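Side-chain contacts in putative cell surface protein (Streptococcus pyogenes, PDB 4OFQ), which belongs to the antigen I/II adhesins of the streptococcal cell surface (AspA) and probably takes part in attaching the bacterium to its host: residues V217-E222 / D241-T246; G223-T228 / A257-T262; I261-S264 / V268-K271; L292-D297 / F308-F313. One frame throughout, in Å; residues are numbered along the deposited sequence.

All four contacts lie in the C-terminal part of the chain. Strand 216-222 opens contact 1, and the loop 223-228 that follows it at once opens contact 2. Contact 1 closes first, at 241-246, and contact 2 at 257-262, so the two cross along the chain. Contact 3 starts on Ile261 and Thr262, where contact 2 ends, and closes a short hairpin at 268-271. Contact 4 follows in series, closing the loop from 292-297 to 308-313. Contacts 1 and 4 each join the two sheets of a beta sandwich and meet where Arg220 forms a salt bridge with Asp311. Contact 2 ties loops at the end of that sandwich, and contact 3 packs through Ile261 on Phe308 of contact 4.

Contact 1 of 4, residues V217-E222 / D241-T246; sequences VTYRLE and DQLQHT
Leu221 and Asp241 meet in the buried space between the two sheets of a beta sandwich. Leu221 sends its CB toward the 241-246 segment, and chi1 of -44° turns CG beside its own backbone N, anti to the carbonyl carbon. From CG both methyls reach one carboxylate oxygen: CD2 lies 3.5 Å from Asp241 OD2 and CD1 3.8 Å from the same atom. This is van der Waals contact, and the polar demand of OD2 is met elsewhere, by a hydrogen bond from Lys195 NZ. A leucine suits the place because its forked apolar end packs against the buried carboxylate without offering a rival hydrogen bond.

Two residues back along the strand, on the same side, Tyr219 touches Leu243, with CE2 4.2 Å from CD2 and the methyl approaching the ring obliquely. Val217 CG2 lies over the rim of one ring face, Lys195 makes a cation-pi contact with the ring, and Tyr219 OH is hydrogen-bonded to Asp248 OD2.

Strand 216-222 runs between strands 194-198 and 310-318 in its sheet. Asp241, on strand 237-242 of the other sheet, shares with Leu221 a contact to Tyr328 of strand 323-332.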
loop_
_atom_site.group_PDB
_atom_site.type_symbol
_atom_site.label_atom_id
_atom_site.label_comp_id
_atom_site.label_asym_id
_atom_site.label_seq_id
_atom_site.Cartn_x
_atom_site.Cartn_y
_atom_site.Cartn_z
ATOM N N VAL A 217 23.122 -28.825 -8.260
ATOM C CA VAL A 217 21.695 -28.655 -8.056
ATOM C C VAL A 217 21.296 -27.250 -8.461
ATOM O O VAL A 217 22.123 -26.342 -8.538
ATOM C CB VAL A 217 21.204 -28.948 -6.612
ATOM C CG1 VAL A 217 21.721 -30.304 -6.107
ATOM C CG2 VAL A 217 21.567 -27.813 -5.662
ATOM N N THR A 218 20.016 -27.090 -8.734
ATOM C CA THR A 218 19.514 -25.806 -9.171
ATOM C C THR A 218 18.464 -25.307 -8.212
ATOM O O THR A 218 17.500 -26.012 -7.924
ATOM C CB THR A 218 18.868 -25.934 -10.559
ATOM O OG1 THR A 218 19.866 -26.325 -11.506
ATOM C CG2 THR A 218 18.261 -24.621 -10.975
ATOM N N TYR A 219 18.627 -24.077 -7.735
ATOM C CA TYR A 219 17.581 -23.477 -6.913
ATOM C C TYR A 219 16.711 -22.607 -7.809
ATOM O O TYR A 219 17.223 -21.840 -8.629
ATOM C CB TYR A 219 18.167 -22.627 -5.780
ATOM C CG TYR A 219 18.923 -23.422 -4.740
ATOM C CD1 TYR A 219 18.274 -24.351 -3.946
ATOM C CD2 TYR A 219 20.299 -23.244 -4.558
ATOM C CE1 TYR A 219 18.968 -25.083 -2.985
ATOM C CE2 TYR A 219 20.994 -23.974 -3.616
ATOM C CZ TYR A 219 20.325 -24.893 -2.838
ATOM O OH TYR A 219 21.019 -25.631 -1.904
ATOM N N ARG A 220 15.398 -22.736 -7.661
ATOM C CA ARG A 220 14.497 -21.812 -8.332
ATOM C C ARG A 220 13.966 -20.802 -7.319
ATOM O O ARG A 220 13.321 -21.180 -6.320
ATOM C CB ARG A 220 13.320 -22.532 -8.971
ATOM C CG ARG A 220 12.389 -21.555 -9.675
ATOM C CD ARG A 220 11.281 -22.267 -10.412
ATOM N NE ARG A 220 10.200 -22.676 -9.526
ATOM C CZ ARG A 220 8.923 -22.361 -9.720
ATOM N NH1 ARG A 220 8.569 -21.621 -10.766
ATOM N NH2 ARG A 220 7.999 -22.780 -8.866
ATOM N N LEU A 221 14.245 -19.527 -7.567
ATOM C CA LEU A 221 13.696 -18.467 -6.739
ATOM C C LEU A 221 12.506 -17.883 -7.484
ATOM O O LEU A 221 12.681 -17.149 -8.449
ATOM C CB LEU A 221 14.754 -17.391 -6.468
ATOM C CG LEU A 221 16.161 -17.889 -6.107
ATOM C CD1 LEU A 221 17.108 -16.706 -5.774
ATOM C CD2 LEU A 221 16.095 -18.886 -4.937
ATOM N N GLU A 222 11.296 -18.227 -7.057
ATOM C CA GLU A 222 10.096 -17.823 -7.798
ATOM C C GLU A 222 9.637 -16.441 -7.344
ATOM O O GLU A 222 9.225 -16.268 -6.199
ATOM C CB GLU A 222 8.963 -18.839 -7.588
ATOM C CG GLU A 222 7.744 -18.545 -8.452
ATOM C CD GLU A 222 6.618 -19.550 -8.270
ATOM O OE1 GLU A 222 6.035 -19.598 -7.166
ATOM O OE2 GLU A 222 6.312 -20.280 -9.242
ATOM N N ASP A 241 19.839 -13.853 -1.761
ATOM C CA ASP A 241 19.952 -15.242 -1.312
ATOM C C ASP A 241 21.301 -15.451 -0.634
ATOM O O ASP A 241 22.344 -15.297 -1.265
ATOM C CB ASP A 241 19.774 -16.189 -2.514
ATOM C CG ASP A 241 19.573 -17.626 -2.104
ATOM O OD1 ASP A 241 20.179 -18.053 -1.100
ATOM O OD2 ASP A 241 18.790 -18.331 -2.768
ATOM N N GLN A 242 21.277 -15.762 0.665
ATOM C CA GLN A 242 22.501 -16.095 1.384
ATOM C C GLN A 242 22.709 -17.589 1.240
ATOM O O GLN A 242 22.090 -18.380 1.954
ATOM C CB GLN A 242 22.387 -15.734 2.871
ATOM C CG GLN A 242 23.566 -16.236 3.722
ATOM C CD GLN A 242 24.923 -15.704 3.267
ATOM O OE1 GLN A 242 25.153 -14.491 3.250
ATOM N NE2 GLN A 242 25.841 -16.619 2.912
ATOM N N LEU A 243 23.555 -17.978 0.295
ATOM C CA LEU A 243 23.795 -19.391 0.043
ATOM C C LEU A 243 24.637 -19.977 1.163
ATOM O O LEU A 243 25.445 -19.277 1.762
ATOM C CB LEU A 243 24.511 -19.570 -1.297
ATOM C CG LEU A 243 23.700 -19.148 -2.520
ATOM C CD1 LEU A 243 24.607 -19.008 -3.739
ATOM C CD2 LEU A 243 22.574 -20.144 -2.774
ATOM N N GLN A 244 24.420 -21.252 1.468
ATOM C CA GLN A 244 25.262 -21.944 2.435
ATOM C C GLN A 244 26.555 -22.292 1.712
ATOM O O GLN A 244 26.755 -23.432 1.306
ATOM C CB GLN A 244 24.567 -23.210 2.924
ATOM C CG GLN A 244 25.186 -23.817 4.154
ATOM C CD GLN A 244 24.357 -24.967 4.706
ATOM O OE1 GLN A 244 23.151 -24.837 4.914
ATOM N NE2 GLN A 244 25.004 -26.095 4.939
ATOM N N HIS A 245 27.417 -21.297 1.525
ATOM C CA HIS A 245 28.604 -21.467 0.686
ATOM C C HIS A 245 29.685 -22.406 1.242
ATOM O O HIS A 245 30.650 -22.717 0.549
ATOM C CB HIS A 245 29.198 -20.109 0.271
ATOM C CG HIS A 245 29.787 -19.327 1.401
ATOM N ND1 HIS A 245 29.226 -19.297 2.661
ATOM C CD2 HIS A 245 30.896 -18.553 1.465
ATOM C CE1 HIS A 245 29.966 -18.539 3.452
ATOM N NE2 HIS A 245 30.981 -18.069 2.749
ATOM N N THR A 246 29.524 -22.871 2.477
ATOM C CA THR A 246 30.356 -23.965 2.972
ATOM C C THR A 246 30.072 -25.259 2.195
ATOM O O THR A 246 30.938 -26.131 2.092
ATOM C CB THR A 246 30.093 -24.240 4.454
ATOM O OG1 THR A 246 28.679 -24.340 4.673
ATOM C CG2 THR A 246 30.644 -23.114 5.321
#

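Contact 2 of 4, residues G223-T228 / A257-T262; sequences GWVVPT and ATVDIT
Val225 extends CG1 anti to its backbone N (chi1 174°), while Val259 holds CG1 anti to its carbonyl carbon (chi1 -65°); these two methyls are the ones that meet. The contact joins two loops of the beta sandwich: 223-228, which leaves strand 216-222, and the connection from strand 248-257 to the short strand 261-262. The valines reach toward each other tip to tip, with Val225 CG1 4.0 Å from Val259 CG1. Branching at CB suits both positions, because a short side chain carrying two methyls gives each extended backbone an apolar contact without a long reach. Both are partly exposed, so this is a small surface patch. Val225 CG2, the other branch, lies 4.3 Å from Thr258 OG1, a looser approach with no hydrogen bond.

The backbones of the two loops do not bond to each other. Instead both are bonded to the 308-313 segment: Val226 pairs with Phe308 and Thr258 with Gly309, which holds both loops beside one segment. Asp311 adds a further tie through OD1, which accepts from Gly223 N.

Beyond the valines a water completes the link, an arrangement that the small hydroxyl of threonine suits. Thr258 OG1 donates to it over 2.7 Å, and the water in turn donates to Gly223 O at 2.8 Å.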
loop_
_atom_site.group_PDB
_atom_site.type_symbol
_atom_site.label_atom_id
_atom_site.label_comp_id
_atom_site.label_asym_id
_atom_site.label_seq_id
_atom_site.Cartn_x
_atom_site.Cartn_y
_atom_site.Cartn_z
ATOM N N GLY A 223 9.723 -15.457 -8.232
ATOM C CA GLY A 223 9.319 -14.099 -7.875
ATOM C C GLY A 223 7.808 -13.922 -7.841
ATOM O O GLY A 223 7.059 -14.642 -8.501
ATOM N N TRP A 224 7.356 -12.949 -7.059
ATOM C CA TRP A 224 5.935 -12.664 -6.947
ATOM C C TRP A 224 5.515 -11.951 -8.218
ATOM O O TRP A 224 6.266 -11.140 -8.759
ATOM C CB TRP A 224 5.683 -11.776 -5.706
ATOM C CG TRP A 224 4.273 -11.325 -5.518
ATOM C CD1 TRP A 224 3.193 -12.102 -5.202
ATOM C CD2 TRP A 224 3.781 -9.979 -5.613
ATOM N NE1 TRP A 224 2.057 -11.328 -5.121
ATOM C CE2 TRP A 224 2.394 -10.021 -5.355
ATOM C CE3 TRP A 224 4.382 -8.746 -5.885
ATOM C CZ2 TRP A 224 1.595 -8.874 -5.357
ATOM C CZ3 TRP A 224 3.585 -7.601 -5.888
ATOM C CH2 TRP A 224 2.204 -7.679 -5.636
ATOM N N VAL A 225 4.326 -12.267 -8.716
ATOM C CA VAL A 225 3.814 -11.589 -9.902
ATOM C C VAL A 225 3.100 -10.292 -9.484
ATOM O O VAL A 225 2.161 -10.316 -8.685
ATOM C CB VAL A 225 2.861 -12.480 -10.693
ATOM C CG1 VAL A 225 2.233 -11.683 -11.823
ATOM C CG2 VAL A 225 3.615 -13.727 -11.245
ATOM N N VAL A 226 3.566 -9.165 -10.016
ATOM C CA VAL A 226 2.941 -7.873 -9.757
ATOM C C VAL A 226 1.711 -7.769 -10.641
ATOM O O VAL A 226 1.818 -7.864 -11.862
ATOM C CB VAL A 226 3.916 -6.725 -10.070
ATOM C CG1 VAL A 226 3.285 -5.372 -9.793
ATOM C CG2 VAL A 226 5.178 -6.878 -9.239
ATOM N N PRO A 227 0.535 -7.586 -10.027
ATOM C CA PRO A 227 -0.734 -7.657 -10.755
ATOM C C PRO A 227 -1.076 -6.366 -11.458
ATOM O O PRO A 227 -0.544 -5.307 -11.091
ATOM C CB PRO A 227 -1.752 -7.898 -9.638
ATOM C CG PRO A 227 -1.168 -7.123 -8.475
ATOM C CD PRO A 227 0.331 -7.364 -8.580
ATOM N N THR A 228 -1.971 -6.451 -12.440
ATOM C CA THR A 228 -2.477 -5.261 -13.105
ATOM C C THR A 228 -3.532 -4.613 -12.224
ATOM O O THR A 228 -3.938 -5.191 -11.215
ATOM C CB THR A 228 -3.080 -5.569 -14.491
ATOM O OG1 THR A 228 -4.181 -6.470 -14.342
ATOM C CG2 THR A 228 -2.040 -6.204 -15.395
ATOM N N ALA A 257 11.355 -14.164 -17.655
ATOM C CA ALA A 257 10.037 -13.570 -17.445
ATOM C C ALA A 257 9.029 -14.683 -17.188
ATOM O O ALA A 257 9.058 -15.715 -17.860
ATOM C CB ALA A 257 9.628 -12.736 -18.655
ATOM N N THR A 258 8.159 -14.494 -16.193
ATOM C CA THR A 258 7.107 -15.476 -15.925
ATOM C C THR A 258 5.718 -15.033 -16.386
ATOM O O THR A 258 4.744 -15.775 -16.237
ATOM C CB THR A 258 7.056 -15.855 -14.436
ATOM O OG1 THR A 258 7.067 -14.666 -13.643
ATOM C CG2 THR A 258 8.259 -16.711 -14.069
ATOM N N VAL A 259 5.631 -13.821 -16.934
ATOM C CA VAL A 259 4.416 -13.315 -17.569
ATOM C C VAL A 259 4.838 -12.489 -18.778
ATOM O O VAL A 259 6.000 -12.108 -18.878
ATOM C CB VAL A 259 3.620 -12.364 -16.642
ATOM C CG1 VAL A 259 3.076 -13.100 -15.416
ATOM C CG2 VAL A 259 4.482 -11.167 -16.229
ATOM N N ASP A 260 3.911 -12.215 -19.689
ATOM C CA ASP A 260 4.156 -11.232 -20.738
ATOM C C ASP A 260 4.259 -9.835 -20.118
ATOM O O ASP A 260 3.394 -9.428 -19.336
ATOM C CB ASP A 260 3.031 -11.222 -21.778
ATOM C CG ASP A 260 2.984 -12.478 -22.626
ATOM O OD1 ASP A 260 3.978 -13.234 -22.686
ATOM O OD2 ASP A 260 1.931 -12.698 -23.256
ATOM N N ILE A 261 5.310 -9.106 -20.475
ATOM C CA ILE A 261 5.581 -7.782 -19.914
ATOM C C ILE A 261 5.488 -6.715 -21.005
ATOM O O ILE A 261 6.187 -6.791 -22.012
ATOM C CB ILE A 261 6.983 -7.721 -19.257
ATOM C CG1 ILE A 261 7.102 -8.776 -18.153
ATOM C CG2 ILE A 261 7.268 -6.321 -18.690
ATOM C CD1 ILE A 261 8.539 -9.073 -17.743
ATOM N N THR A 262 4.622 -5.724 -20.807
ATOM C CA THR A 262 4.479 -4.648 -21.788
ATOM C C THR A 262 5.171 -3.395 -21.277
ATOM O O THR A 262 4.988 -3.019 -20.121
ATOM C CB THR A 262 2.997 -4.347 -22.097
ATOM O OG1 THR A 262 2.383 -5.514 -22.660
ATOM C CG2 THR A 262 2.862 -3.179 -23.073
HETATM O O HOH W 1 7.245 -15.646 -11.093
#

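Contact 3 of 4, residues I261-S264 / V268-K271; sequences ITLS and VITK
Ile261 and Ile269 face each other as an antiparallel hydrogen-bonded pair, and the face that carries their side chains is the tightly packed one. Ile261 N donates to Ile269 O over 2.7 Å at a nearly straight 174°, and Ile269 N returns a bond of 2.7 Å to Ile261 O at 171°. Each N-H lies in the plane of the carbonyl it meets. Ile261 O also receives a CA-H...O contact, with Val268 CA 3.3 Å away.

The side chains of the pair leave the same face of the sheet, with Ile261 CB 4.2 Å from Ile269 CB. Leu263, two residues beyond Ile261, brings its end round to this face: with CG anti to the carbonyl carbon (chi1 -56°), its CD1 comes within 4.1 Å of Ile269 CD1, the two side chains crossing at a slant. Phe298 of helix 296-299 touches both Leu263 and Ile269, and Phe308 packs on Ile261. The beta-branched isoleucines suit an extended backbone, and Leu263, branched one carbon further out, reaches round with its methyl.

The segments are the two arms of a beta hairpin, a two-stranded sheet that projects from the sandwich. At its open end, just before Ile261, Asp260 OD1 accepts from Lys271 N.

On the opposite face Thr262 and Val268 form a non-hydrogen-bonded pair. This is the solvent side: Thr262 is partly exposed and Val268 exposed, and a single side-chain touch joins them, Thr262 OG1 to Val268 CG2 at 3.7 Å. Threonine tolerates such a place through its hydroxyl; Val268, beta-branched like threonine, suits the extended strand.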
loop_
_atom_site.group_PDB
_atom_site.type_symbol
_atom_site.label_atom_id
_atom_site.label_comp_id
_atom_site.label_asym_id
_atom_site.label_seq_id
_atom_site.Cartn_x
_atom_site.Cartn_y
_atom_site.Cartn_z
ATOM N N ILE A 261 5.310 -9.106 -20.475
ATOM C CA ILE A 261 5.581 -7.782 -19.914
ATOM C C ILE A 261 5.488 -6.715 -21.005
ATOM O O ILE A 261 6.187 -6.791 -22.012
ATOM C CB ILE A 261 6.983 -7.721 -19.257
ATOM C CG1 ILE A 261 7.102 -8.776 -18.153
ATOM C CG2 ILE A 261 7.268 -6.321 -18.690
ATOM C CD1 ILE A 261 8.539 -9.073 -17.743
ATOM N N THR A 262 4.622 -5.724 -20.807
ATOM C CA THR A 262 4.479 -4.648 -21.788
ATOM C C THR A 262 5.171 -3.395 -21.277
ATOM O O THR A 262 4.988 -3.019 -20.121
ATOM C CB THR A 262 2.997 -4.347 -22.097
ATOM O OG1 THR A 262 2.383 -5.514 -22.660
ATOM C CG2 THR A 262 2.862 -3.179 -23.073
ATOM N N LEU A 263 5.981 -2.772 -22.132
ATOM C CA LEU A 263 6.726 -1.573 -21.757
ATOM C C LEU A 263 6.017 -0.334 -22.283
ATOM O O LEU A 263 5.049 -0.447 -23.030
ATOM C CB LEU A 263 8.160 -1.633 -22.275
ATOM C CG LEU A 263 8.911 -2.879 -21.807
ATOM C CD1 LEU A 263 10.342 -2.857 -22.292
ATOM C CD2 LEU A 263 8.855 -3.000 -20.275
ATOM N N SER A 264 6.495 0.844 -21.885
ATOM C CA SER A 264 5.814 2.094 -22.214
ATOM C C SER A 264 5.884 2.421 -23.703
ATOM O O SER A 264 5.022 3.138 -24.227
ATOM C CB SER A 264 6.381 3.250 -21.387
ATOM O OG SER A 264 7.798 3.227 -21.419
ATOM N N VAL A 268 6.534 -5.660 -26.254
ATOM C CA VAL A 268 6.174 -6.723 -25.324
ATOM C C VAL A 268 7.320 -7.712 -25.157
ATOM O O VAL A 268 7.927 -8.143 -26.133
ATOM C CB VAL A 268 4.933 -7.497 -25.802
ATOM C CG1 VAL A 268 4.651 -8.685 -24.876
ATOM C CG2 VAL A 268 3.730 -6.576 -25.887
ATOM N N ILE A 269 7.623 -8.049 -23.911
ATOM C CA ILE A 269 8.580 -9.099 -23.601
ATOM C C ILE A 269 7.749 -10.313 -23.221
ATOM O O ILE A 269 7.004 -10.275 -22.248
ATOM C CB ILE A 269 9.504 -8.687 -22.430
ATOM C CG1 ILE A 269 10.378 -7.497 -22.840
ATOM C CG2 ILE A 269 10.372 -9.847 -21.988
ATOM C CD1 ILE A 269 11.097 -6.832 -21.681
ATOM N N THR A 270 7.855 -11.382 -24.001
ATOM C CA THR A 270 7.005 -12.540 -23.791
ATOM C C THR A 270 7.444 -13.392 -22.610
ATOM O O THR A 270 8.622 -13.431 -22.253
ATOM C CB THR A 270 6.919 -13.398 -25.050
ATOM O OG1 THR A 270 8.229 -13.863 -25.396
ATOM C CG2 THR A 270 6.365 -12.565 -26.186
ATOM N N LYS A 271 6.475 -14.048 -21.988
ATOM C CA LYS A 271 6.753 -15.010 -20.930
ATOM C C LYS A 271 7.801 -16.012 -21.411
ATOM O O LYS A 271 7.715 -16.516 -22.536
ATOM C CB LYS A 271 5.458 -15.725 -20.543
ATOM C CG LYS A 271 5.619 -16.854 -19.542
ATOM C CD LYS A 271 4.249 -17.420 -19.181
ATOM C CE LYS A 271 4.378 -18.651 -18.309
ATOM N NZ LYS A 271 3.068 -19.016 -17.708
#

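Contact 4 of 4, residues L292-D297 / F308-F313; sequences LAFKQD and FGADAF
Phe294 meets Phe308 and Ala310 in the interior of the beta sandwich, where strand 289-294 of one sheet faces the start of strand 310-318 of the other and the loop residue Phe308 just before it. The segment 292-297 begins on strand 289-294. Leu292 comes first and points inward, its side chain packing on Val255 of strand 248-257 and on Thr279 and Thr281 of strand 279-284.

Phe294 carries the contact. Its ring presents one face to Phe308, whose CZ stands 3.8 Å above the plane, over the ring centre. The pair is T-shaped, the edge of Phe308 directed at the face of Phe294, with centroids 5.2 Å apart and planes at 82°. Phe308 reaches there because CG is anti to its backbone N (chi1 -179°), which carries the ring out toward the facing strand. Flat aromatic rings suit this site, since two large side chains, coming from opposite directions, meet across the interior. Phe308 makes a second edge-to-face contact with Tyr237.

Past Phe294 the chain turns outward. Lys295 takes the N-cap position of helix 296-299, and its long chain delivers NZ to Lys277 O. Gln296 then bonds through NE2 to Thr235 O.

Across the interface, Ala310 has a side chain short enough to accept the ring close to its strand: Ala310 CB lies 3.8 Å from Phe294 CZ and 3.9 Å from Phe294 CE1, approaching the ring obliquely.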
loop_
_atom_site.group_PDB
_atom_site.type_symbol
_atom_site.label_atom_id
_atom_site.label_comp_id
_atom_site.label_asym_id
_atom_site.label_seq_id
_atom_site.Cartn_x
_atom_site.Cartn_y
_atom_site.Cartn_z
ATOM N N LEU A 292 20.368 -10.593 -7.202
ATOM C CA LEU A 292 20.051 -10.211 -8.577
ATOM C C LEU A 292 18.992 -9.117 -8.532
ATOM O O LEU A 292 17.894 -9.324 -8.015
ATOM C CB LEU A 292 19.576 -11.414 -9.407
ATOM C CG LEU A 292 19.269 -11.154 -10.888
ATOM C CD1 LEU A 292 19.581 -12.375 -11.739
ATOM C CD2 LEU A 292 17.808 -10.762 -11.068
ATOM N N ALA A 293 19.328 -7.954 -9.076
ATOM C CA ALA A 293 18.440 -6.795 -9.029
ATOM C C ALA A 293 18.064 -6.322 -10.420
ATOM O O ALA A 293 18.929 -6.145 -11.288
ATOM C CB ALA A 293 19.097 -5.643 -8.260
ATOM N N PHE A 294 16.775 -6.089 -10.630
ATOM C CA PHE A 294 16.358 -5.446 -11.865
ATOM C C PHE A 294 16.786 -3.984 -11.884
ATOM O O PHE A 294 16.772 -3.308 -10.852
ATOM C CB PHE A 294 14.854 -5.599 -12.058
ATOM C CG PHE A 294 14.489 -6.875 -12.742
ATOM C CD1 PHE A 294 14.280 -8.031 -12.013
ATOM C CD2 PHE A 294 14.391 -6.925 -14.129
ATOM C CE1 PHE A 294 13.972 -9.228 -12.658
ATOM C CE2 PHE A 294 14.082 -8.111 -14.777
ATOM C CZ PHE A 294 13.871 -9.260 -14.038
ATOM N N LYS A 295 17.179 -3.494 -13.057
ATOM C CA LYS A 295 17.592 -2.098 -13.172
ATOM C C LYS A 295 16.387 -1.161 -13.072
ATOM O O LYS A 295 15.345 -1.416 -13.677
ATOM C CB LYS A 295 18.323 -1.866 -14.487
ATOM C CG LYS A 295 19.645 -2.609 -14.590
ATOM C CD LYS A 295 20.094 -2.724 -16.043
ATOM C CE LYS A 295 21.475 -3.362 -16.121
ATOM N NZ LYS A 295 21.903 -3.539 -17.532
ATOM N N GLN A 296 16.539 -0.060 -12.338
ATOM C CA GLN A 296 15.432 0.882 -12.169
ATOM C C GLN A 296 14.930 1.484 -13.481
ATOM O O GLN A 296 13.726 1.667 -13.659
ATOM C CB GLN A 296 15.796 2.013 -11.205
ATOM C CG GLN A 296 16.001 1.582 -9.780
ATOM C CD GLN A 296 15.993 2.755 -8.822
ATOM O OE1 GLN A 296 16.941 3.546 -8.776
ATOM N NE2 GLN A 296 14.916 2.877 -8.046
ATOM N N ASP A 297 15.844 1.808 -14.392
ATOM C CA ASP A 297 15.435 2.433 -15.648
ATOM C C ASP A 297 14.579 1.477 -16.490
ATOM O O ASP A 297 13.706 1.918 -17.247
ATOM C CB ASP A 297 16.641 2.973 -16.432
ATOM C CG ASP A 297 17.751 1.951 -16.577
ATOM O OD1 ASP A 297 18.464 1.698 -15.579
ATOM O OD2 ASP A 297 17.912 1.407 -17.691
ATOM N N PHE A 308 3.995 -8.031 -13.964
ATOM C CA PHE A 308 5.448 -8.186 -13.997
ATOM C C PHE A 308 5.858 -9.326 -13.084
ATOM O O PHE A 308 5.420 -9.405 -11.939
ATOM C CB PHE A 308 6.180 -6.888 -13.598
ATOM C CG PHE A 308 7.690 -7.006 -13.642
ATOM C CD1 PHE A 308 8.385 -6.825 -14.833
ATOM C CD2 PHE A 308 8.412 -7.324 -12.501
ATOM C CE1 PHE A 308 9.771 -6.944 -14.883
ATOM C CE2 PHE A 308 9.798 -7.452 -12.539
ATOM C CZ PHE A 308 10.479 -7.253 -13.743
ATOM N N GLY A 309 6.691 -10.226 -13.589
ATOM C CA GLY A 309 7.211 -11.280 -12.738
ATOM C C GLY A 309 8.400 -11.967 -13.378
ATOM O O GLY A 309 8.505 -12.018 -14.610
ATOM N N ALA A 310 9.292 -12.490 -12.547
ATOM C CA ALA A 310 10.443 -13.231 -13.045
ATOM C C ALA A 310 10.846 -14.299 -12.043
ATOM O O ALA A 310 10.621 -14.139 -10.835
ATOM C CB ALA A 310 11.613 -12.281 -13.306
ATOM N N ASP A 311 11.430 -15.384 -12.555
ATOM C CA ASP A 311 12.045 -16.413 -11.719
ATOM C C ASP A 311 13.544 -16.395 -11.951
ATOM O O ASP A 311 14.007 -16.220 -13.089
ATOM C CB ASP A 311 11.544 -17.812 -12.082
ATOM C CG ASP A 311 10.128 -18.069 -11.625
ATOM O OD1 ASP A 311 9.554 -17.209 -10.914
ATOM O OD2 ASP A 311 9.587 -19.131 -11.996
ATOM N N ALA A 312 14.301 -16.585 -10.873
ATOM C CA ALA A 312 15.742 -16.749 -10.982
ATOM C C ALA A 312 16.103 -18.213 -10.764
ATOM O O ALA A 312 15.517 -18.887 -9.916
ATOM C CB ALA A 312 16.457 -15.867 -9.972
ATOM N N PHE A 313 17.053 -18.712 -11.547
ATOM C CA PHE A 313 17.548 -20.069 -11.356
ATOM C C PHE A 313 19.017 -19.993 -11.038
ATOM O O PHE A 313 19.807 -19.491 -11.842
ATOM C CB PHE A 313 17.344 -20.915 -12.610
ATOM C CG PHE A 313 15.907 -21.128 -12.956
ATOM C CD1 PHE A 313 15.202 -20.166 -13.653
ATOM C CD2 PHE A 313 15.243 -22.274 -12.542
ATOM C CE1 PHE A 313 13.862 -20.351 -13.962
ATOM C CE2 PHE A 313 13.909 -22.467 -12.854
ATOM C CZ PHE A 313 13.218 -21.500 -13.565
#